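Local coordinates for protein racemase (PDB 3MKC) that belongs to the enolase superfamily as a mandelate racemase/muconate lactonizing enzyme-type protein, pairing an N-terminal capping domain with a TIM-barrel-like C-terminal domain, at residues Asp155-Gly160 with Ala192-Glu197. Residues are numbered along the deposited sequence; the frame is centred on the assembly and turned at random.
Sequences DVAIKG and AYYLRE
Ile158 of helix 154-170 packs against Tyr193, Tyr194 and Glu197 of helix 188-202, joining two successive outer helices of the TIM-barrel-like domain. Strand 175-179 intervenes in the chain, and it lies parallel to its neighbours 137-143 and 207-211, as the beta/alpha barrel requires. The short axes run nearly parallel, at 22° and 10.5 Å apart, and every close contact between the segments is made by side-chain atoms. With Ile158 CG1 beside its backbone N (chi1 -65°) and the chain extended beyond it, the branch passes the edge of the Tyr194 ring near its plane, CG1 standing 3.9 Å from Tyr194 CD1. Ala157 meets the same ring obliquely, its CB 3.8 Å from Tyr194 CE1. The Tyr194 ring also meets Trp186, and its hydroxyl is hydrogen-bonded to the carbonyl oxygen of Cys179, which ties this ring to the end of strand 175-179. On the more exposed flank Glu197 CG, anti to its own carbonyl carbon (chi1 -64°), lies 3.5 Å above the plane of the Tyr193 ring, toward its rim. Ile158 CD1 touches both partners, 4.1 Å from Tyr193 CE2 and 3.8 Å from Glu197 CB.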
loop_
_atom_site.group_PDB
_atom_site.type_symbol
_atom_site.label_atom_id
_atom_site.label_comp_id
_atom_site.label_asym_id
_atom_site.label_seq_id
_atom_site.Cartn_x
_atom_site.Cartn_y
_atom_site.Cartn_z
ATOM N N ASP A 155 12.123 26.412 8.517
ATOM C CA ASP A 155 11.933 26.419 9.965
ATOM C C ASP A 155 10.593 25.835 10.399
ATOM O O ASP A 155 10.525 25.043 11.338
ATOM C CB ASP A 155 12.075 27.848 10.501
ATOM C CG ASP A 155 13.285 28.010 11.398
ATOM O OD1 ASP A 155 13.245 27.516 12.554
ATOM O OD2 ASP A 155 14.283 28.619 10.945
ATOM N N VAL A 156 9.528 26.236 9.719
ATOM C CA VAL A 156 8.190 25.755 10.035
ATOM C C VAL A 156 8.053 24.254 9.816
ATOM O O VAL A 156 7.456 23.547 10.628
ATOM C CB VAL A 156 7.134 26.478 9.180
ATOM C CG1 VAL A 156 5.753 25.862 9.416
ATOM C CG2 VAL A 156 7.124 27.965 9.520
ATOM N N ALA A 157 8.602 23.766 8.710
ATOM C CA ALA A 157 8.531 22.346 8.407
ATOM C C ALA A 157 9.244 21.538 9.486
ATOM O O ALA A 157 8.714 20.549 9.993
ATOM C CB ALA A 157 9.160 22.076 7.048
ATOM N N ILE A 158 10.450 21.971 9.836
ATOM C CA ILE A 158 11.248 21.288 10.843
ATOM C C ILE A 158 10.548 21.247 12.195
ATOM O O ILE A 158 10.376 20.177 12.779
ATOM C CB ILE A 158 12.624 21.969 10.993
ATOM C CG1 ILE A 158 13.414 21.800 9.690
ATOM C CG2 ILE A 158 13.378 21.384 12.176
ATOM C CD1 ILE A 158 14.744 22.521 9.667
ATOM N N LYS A 159 10.143 22.411 12.692
ATOM C CA LYS A 159 9.466 22.494 13.979
ATOM C C LYS A 159 8.282 21.541 14.003
ATOM O O LYS A 159 8.056 20.845 14.993
ATOM C CB LYS A 159 8.998 23.927 14.236
ATOM N N GLY A 160 7.535 21.503 12.903
ATOM C CA GLY A 160 6.379 20.626 12.821
ATOM C C GLY A 160 6.710 19.145 12.909
ATOM O O GLY A 160 5.956 18.360 13.493
ATOM N N ALA A 192 18.873 19.446 1.415
ATOM C CA ALA A 192 19.924 18.690 2.080
ATOM C C ALA A 192 20.006 19.141 3.537
ATOM O O ALA A 192 20.137 18.324 4.448
ATOM C CB ALA A 192 21.250 18.916 1.388
ATOM N N TYR A 193 19.931 20.452 3.738
ATOM C CA TYR A 193 19.982 21.045 5.070
ATOM C C TYR A 193 18.832 20.484 5.893
ATOM O O TYR A 193 19.012 20.026 7.024
ATOM C CB TYR A 193 19.848 22.569 4.969
ATOM C CG TYR A 193 19.565 23.235 6.295
ATOM C CD1 TYR A 193 20.552 23.326 7.274
ATOM C CD2 TYR A 193 18.296 23.731 6.587
ATOM C CE1 TYR A 193 20.283 23.893 8.517
ATOM C CE2 TYR A 193 18.013 24.299 7.831
ATOM C CZ TYR A 193 19.012 24.374 8.787
ATOM O OH TYR A 193 18.742 24.920 10.019
ATOM N N TYR A 194 17.650 20.525 5.294
ATOM C CA TYR A 194 16.418 20.038 5.897
ATOM C C TYR A 194 16.553 18.612 6.424
ATOM O O TYR A 194 16.287 18.334 7.594
ATOM C CB TYR A 194 15.316 20.107 4.840
ATOM C CG TYR A 194 13.979 19.523 5.216
ATOM C CD1 TYR A 194 13.216 20.073 6.239
ATOM C CD2 TYR A 194 13.444 18.453 4.497
ATOM C CE1 TYR A 194 11.945 19.580 6.531
ATOM C CE2 TYR A 194 12.181 17.957 4.780
ATOM C CZ TYR A 194 11.436 18.523 5.794
ATOM O OH TYR A 194 10.179 18.038 6.061
ATOM N N LEU A 195 16.966 17.705 5.548
ATOM C CA LEU A 195 17.113 16.312 5.923
ATOM C C LEU A 195 18.187 16.135 6.980
ATOM O O LEU A 195 18.108 15.236 7.803
ATOM C CB LEU A 195 17.427 15.476 4.682
ATOM C CG LEU A 195 16.326 15.528 3.613
ATOM C CD1 LEU A 195 16.725 14.671 2.415
ATOM C CD2 LEU A 195 15.011 15.029 4.199
ATOM N N ARG A 196 19.196 16.998 6.962
ATOM C CA ARG A 196 20.254 16.900 7.953
ATOM C C ARG A 196 19.708 17.281 9.321
ATOM O O ARG A 196 20.084 16.693 10.340
ATOM C CB ARG A 196 21.420 17.812 7.578
ATOM C CG ARG A 196 22.312 17.228 6.505
ATOM C CD ARG A 196 23.365 18.214 6.027
ATOM N NE ARG A 196 24.283 17.568 5.098
ATOM C CZ ARG A 196 25.052 16.540 5.430
ATOM N NH1 ARG A 196 25.012 16.057 6.665
ATOM N NH2 ARG A 196 25.848 15.978 4.529
ATOM N N GLU A 197 18.810 18.261 9.344
ATOM C CA GLU A 197 18.227 18.705 10.606
ATOM C C GLU A 197 17.277 17.660 11.167
ATOM O O GLU A 197 17.269 17.405 12.370
ATOM C CB GLU A 197 17.490 20.035 10.422
ATOM C CG GLU A 197 18.407 21.177 10.034
ATOM C CD GLU A 197 19.534 21.378 11.029
ATOM O OE1 GLU A 197 19.248 21.751 12.187
ATOM O OE2 GLU A 197 20.707 21.158 10.654
#